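Local coordinates for protein NDP-rhamnosyltransferase (PDB 3UYL) that is an NDP-rhamnosyltransferase of the two-domain GT-B glycosyltransferase clan, here holding thymidine-5'-diphosphate, at residues R227-A232 against P313-Q318. Numbering follows the deposited sequence.
With TYD (thymidine-5'-diphosphate), chain C.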
ATOM      1  N   ARG A 227     -17.309   5.662   9.014  1.00 37.38           N
ATOM      2  CA  ARG A 227     -17.494   7.098   8.747  1.00 33.15           C
ATOM      3  C   ARG A 227     -18.662   7.329   7.816  1.00 32.01           C
ATOM      4  O   ARG A 227     -19.509   8.227   8.065  1.00 32.27           O
ATOM      5  CB  ARG A 227     -16.241   7.712   8.097  1.00 42.40           C
ATOM      6  CG  ARG A 227     -16.289   9.248   7.922  1.00 47.60           C
ATOM      7  CD  ARG A 227     -15.075   9.830   7.192  1.00 51.75           C
ATOM      8  NE  ARG A 227     -13.823   9.517   7.891  1.00 54.53           N
ATOM      9  CZ  ARG A 227     -12.859   8.720   7.411  1.00 60.93           C
ATOM     10  NH1 ARG A 227     -12.972   8.144   6.210  1.00 60.33           N
ATOM     11  NH2 ARG A 227     -11.760   8.496   8.133  1.00 57.60           N
ATOM     12  N   MET A 228     -18.688   6.563   6.715  1.00 28.68           N
ATOM     13  CA  MET A 228     -19.728   6.761   5.725  1.00 28.77           C
ATOM     14  C   MET A 228     -21.087   6.624   6.397  1.00 24.48           C
ATOM     15  O   MET A 228     -21.975   7.463   6.206  1.00 23.45           O
ATOM     16  CB  MET A 228     -19.611   5.793   4.511  1.00 37.54           C
ATOM     17  CG  MET A 228     -18.611   6.203   3.431  1.00 51.66           C
ATOM     18  SD  MET A 228     -18.824   7.857   2.698  1.00 61.47           S
ATOM     19  CE  MET A 228     -20.477   7.758   1.967  1.00 56.88           C
ATOM     20  N   VAL A 229     -21.247   5.575   7.199  1.00 20.81           N
ATOM     21  CA  VAL A 229     -22.545   5.313   7.777  1.00 18.62           C
ATOM     22  C   VAL A 229     -22.938   6.474   8.674  1.00 19.43           C
ATOM     23  O   VAL A 229     -23.993   7.085   8.434  1.00 18.69           O
ATOM     24  CB  VAL A 229     -22.611   3.986   8.609  1.00 19.69           C
ATOM     25  CG1 VAL A 229     -23.931   3.907   9.345  1.00 18.50           C
ATOM     26  CG2 VAL A 229     -22.473   2.793   7.687  1.00 20.26           C
ATOM     27  N   LEU A 230     -22.093   6.802   9.664  1.00 16.12           N
ATOM     28  CA  LEU A 230     -22.461   7.830  10.660  1.00 19.04           C
ATOM     29  C   LEU A 230     -22.688   9.206  10.048  1.00 19.31           C
ATOM     30  O   LEU A 230     -23.441  10.021  10.601  1.00 19.38           O
ATOM     31  CB  LEU A 230     -21.437   7.891  11.806  1.00 19.56           C
ATOM     32  CG  LEU A 230     -21.463   6.670  12.750  1.00 21.30           C
ATOM     33  CD1 LEU A 230     -20.510   6.946  13.891  1.00 22.03           C
ATOM     34  CD2 LEU A 230     -22.843   6.286  13.323  1.00 19.09           C
ATOM     35  N   ASN A 231     -22.033   9.496   8.920  1.00 20.40           N
ATOM     36  CA  ASN A 231     -22.347  10.747   8.203  1.00 22.65           C
ATOM     37  C   ASN A 231     -23.771  10.790   7.731  1.00 23.70           C
ATOM     38  O   ASN A 231     -24.385  11.837   7.693  1.00 26.16           O
ATOM     39  CB  ASN A 231     -21.352  11.049   7.076  1.00 22.85           C
ATOM     40  CG  ASN A 231     -20.003  11.353   7.637  1.00 26.79           C
ATOM     41  OD1 ASN A 231     -19.910  11.801   8.813  1.00 29.96           O
ATOM     42  ND2 ASN A 231     -18.964  11.108   6.880  1.00 25.74           N
ATOM     43  N   ALA A 232     -24.312   9.628   7.430  1.00 22.11           N
ATOM     44  CA  ALA A 232     -25.624   9.580   6.855  1.00 22.79           C
ATOM     45  C   ALA A 232     -26.642   9.459   7.946  1.00 20.97           C
ATOM     46  O   ALA A 232     -27.695  10.076   7.846  1.00 21.53           O
ATOM     47  CB  ALA A 232     -25.734   8.399   5.894  1.00 18.75           C
ATOM     48  N   PRO A 313     -28.527  -2.845   9.919  1.00 11.98           N
ATOM     49  CA  PRO A 313     -28.366  -2.283   8.565  1.00 12.76           C
ATOM     50  C   PRO A 313     -29.045  -0.922   8.440  1.00 12.71           C
ATOM     51  O   PRO A 313     -29.973  -0.659   9.154  1.00 12.06           O
ATOM     52  CB  PRO A 313     -29.043  -3.339   7.649  1.00 12.60           C
ATOM     53  CG  PRO A 313     -30.075  -3.966   8.563  1.00 13.46           C
ATOM     54  CD  PRO A 313     -29.416  -4.024   9.930  1.00 11.45           C
ATOM     55  N   GLN A 314     -28.557  -0.076   7.534  1.00 12.77           N
ATOM     56  CA  GLN A 314     -29.086   1.229   7.361  1.00 12.84           C
ATOM     57  C   GLN A 314     -29.465   1.515   5.897  1.00 13.65           C
ATOM     58  O   GLN A 314     -30.526   2.064   5.625  1.00 12.47           O
ATOM     59  CB  GLN A 314     -28.032   2.247   7.784  1.00 13.46           C
ATOM     60  CG  GLN A 314     -27.456   2.076   9.188  1.00 15.73           C
ATOM     61  CD  GLN A 314     -28.548   2.276  10.247  1.00 16.42           C
ATOM     62  OE1 GLN A 314     -28.643   1.508  11.268  1.00 18.47           O
ATOM     63  NE2 GLN A 314     -29.396   3.267  10.014  1.00 12.78           N
ATOM     64  N   TYR A 315     -28.575   1.181   4.966  1.00 14.59           N
ATOM     65  CA  TYR A 315     -28.815   1.519   3.587  1.00 15.17           C
ATOM     66  C   TYR A 315     -28.164   0.539   2.608  1.00 16.25           C
ATOM     67  O   TYR A 315     -27.410  -0.372   2.992  1.00 14.27           O
ATOM     68  CB  TYR A 315     -28.419   2.993   3.316  1.00 15.39           C
ATOM     69  CG  TYR A 315     -27.003   3.342   3.704  1.00 17.97           C
ATOM     70  CD1 TYR A 315     -25.910   2.577   3.272  1.00 18.29           C
ATOM     71  CD2 TYR A 315     -26.736   4.459   4.454  1.00 20.91           C
ATOM     72  CE1 TYR A 315     -24.629   2.902   3.578  1.00 20.66           C
ATOM     73  CE2 TYR A 315     -25.433   4.816   4.766  1.00 22.58           C
ATOM     74  CZ  TYR A 315     -24.380   4.055   4.306  1.00 25.44           C
ATOM     75  OH  TYR A 315     -23.073   4.432   4.620  1.00 26.37           O
ATOM     76  N   PHE A 316     -28.499   0.722   1.329  1.00 15.35           N
ATOM     77  CA  PHE A 316     -27.843  -0.004   0.268  1.00 16.69           C
ATOM     78  C   PHE A 316     -27.878  -1.518   0.476  1.00 15.39           C
ATOM     79  O   PHE A 316     -28.999  -2.094   0.589  1.00 15.80           O
ATOM     80  CB  PHE A 316     -26.432   0.589  -0.007  1.00 16.98           C
ATOM     81  CG  PHE A 316     -26.500   1.930  -0.654  1.00 18.80           C
ATOM     82  CD1 PHE A 316     -27.323   2.139  -1.747  1.00 21.26           C
ATOM     83  CD2 PHE A 316     -25.747   2.969  -0.207  1.00 25.33           C
ATOM     84  CE1 PHE A 316     -27.469   3.411  -2.343  1.00 21.59           C
ATOM     85  CE2 PHE A 316     -25.853   4.252  -0.819  1.00 28.57           C
ATOM     86  CZ  PHE A 316     -26.731   4.457  -1.887  1.00 24.04           C
ATOM     87  N   ASP A 317     -26.712  -2.156   0.518  1.00 13.52           N
ATOM     88  CA  ASP A 317     -26.649  -3.643   0.501  1.00 15.12           C
ATOM     89  C   ASP A 317     -26.712  -4.184   1.926  1.00 13.73           C
ATOM     90  O   ASP A 317     -26.651  -5.389   2.130  1.00 12.57           O
ATOM     91  CB  ASP A 317     -25.374  -4.143  -0.139  1.00 15.63           C
ATOM     92  CG  ASP A 317     -24.186  -3.429   0.364  1.00 18.72           C
ATOM     93  OD1 ASP A 317     -24.156  -2.179   0.240  1.00 21.52           O
ATOM     94  OD2 ASP A 317     -23.278  -4.073   0.912  1.00 18.45           O
ATOM     95  N   GLN A 318     -26.865  -3.284   2.912  1.00 12.84           N
ATOM     96  CA  GLN A 318     -26.706  -3.718   4.309  1.00 12.52           C
ATOM     97  C   GLN A 318     -27.801  -4.637   4.825  1.00 11.91           C
ATOM     98  O   GLN A 318     -27.503  -5.520   5.642  1.00 11.21           O
ATOM     99  CB  GLN A 318     -26.517  -2.515   5.261  1.00 12.90           C
ATOM    100  CG  GLN A 318     -25.160  -1.839   5.000  1.00 13.68           C
ATOM    101  CD  GLN A 318     -25.076  -0.521   5.688  1.00 13.86           C
ATOM    102  OE1 GLN A 318     -26.085  -0.005   6.186  1.00 13.76           O
ATOM    103  NE2 GLN A 318     -23.867   0.010   5.773  1.00 13.13           N
TER
HETATM  104  PA  TYD C 401     -17.113  -0.488   6.192  1.00 37.20           P
HETATM  105  O1A TYD C 401     -17.223  -1.265   4.911  1.00 33.79           O
HETATM  106  O2A TYD C 401     -17.323  -1.214   7.527  1.00 32.47           O
HETATM  107  O3A TYD C 401     -18.246   0.694   6.033  1.00 50.12           O
HETATM  108  PB  TYD C 401     -18.253   2.184   6.697  1.00 64.33           P
HETATM  109  O1B TYD C 401     -16.942   2.883   6.353  1.00 57.79           O
HETATM  110  O2B TYD C 401     -19.387   3.062   6.204  1.00 54.52           O
HETATM  111  O3B TYD C 401     -18.514   1.625   8.099  1.00 66.23           O
HETATM  112  O5' TYD C 401     -15.633   0.235   6.102  1.00 32.20           O
HETATM  113  C5' TYD C 401     -14.859   0.846   7.182  1.00 26.63           C
HETATM  114  C4' TYD C 401     -13.381   0.430   7.051  1.00 23.34           C
HETATM  115  O4' TYD C 401     -12.629   1.148   8.040  1.00 22.22           O
HETATM  116  C3' TYD C 401     -13.183  -1.071   7.352  1.00 22.16           C
HETATM  117  O3' TYD C 401     -12.081  -1.665   6.680  1.00 21.92           O
HETATM  118  C2' TYD C 401     -12.723  -1.102   8.782  1.00 21.21           C
HETATM  119  C1' TYD C 401     -11.983   0.222   8.898  1.00 22.15           C
HETATM  120  N1  TYD C 401     -11.889   0.861  10.198  1.00 23.54           N
HETATM  121  C2  TYD C 401     -10.914   0.397  11.118  1.00 21.22           C
HETATM  122  O2  TYD C 401     -10.206  -0.578  10.830  1.00 20.68           O
HETATM  123  N3  TYD C 401     -10.765   0.974  12.314  1.00 21.37           N
HETATM  124  C4  TYD C 401     -11.547   2.033  12.623  1.00 22.74           C
HETATM  125  O4  TYD C 401     -11.411   2.566  13.713  1.00 22.28           O
HETATM  126  C5  TYD C 401     -12.574   2.557  11.673  1.00 23.35           C
HETATM  127  C5M TYD C 401     -13.432   3.739  12.026  1.00 23.10           C
HETATM  128  C6  TYD C 401     -12.696   1.921  10.466  1.00 23.83           C
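Tyr315 CG sits between its own backbone N and carbonyl carbon (chi1 55°), which sends the ring across to helix 227-233, while Val229, with CG1 opposite its backbone N (chi1 171°), sets its two methyls against different partners. CG2 of Val229 lies obliquely to the phenol, 4.1 Å from Tyr315 CZ, and also touches its hydroxyl. That hydroxyl reaches the helix backbone, with Tyr315 OH 3.3 Å from Val229 CA; it is near Val229 N too, but the angle is too poor for a hydrogen bond. One turn further along, Ala232 CB meets the ring at its edge, near the ring plane, 3.8 Å from Tyr315 CE2. The other methyl, Val229 CG1, packs on Gln314 CG at 4.0 Å, the two side chains crossing at about a right angle. Val229 CG2 also lies 3.7 Å from Gln318 NE2.

In this GT-B fold the contact joins the helix that follows strand 219-224 to the loop between strand 309-311 and helix 318-327, both strands belonging to the parallel sheet of the C-terminal half, on the diphosphate side. Val229 N gives a weak hydrogen bond to O2B of thymidine-5'-diphosphate, and Met228 CB lies 3.2 Å from the same oxygen; the start of the helix thus faces the terminal phosphate, whose negative charge its dipole would probably favour. Thr298 and Gly297 also bind the ligand.

Behind the ring, Tyr315 to Gln318 form a type II' turn, closed by the backbone bond from Gln318 N to Tyr315 O. The extended Gln318 chain turns its carbonyl back to the loop, where one oxygen grips two consecutive backbone N-H groups: Gln318 OE1 accepts from Gln314 N at 2.8 Å, and from Tyr315 N at 3.0 Å, the latter donor standing above the carbonyl plane.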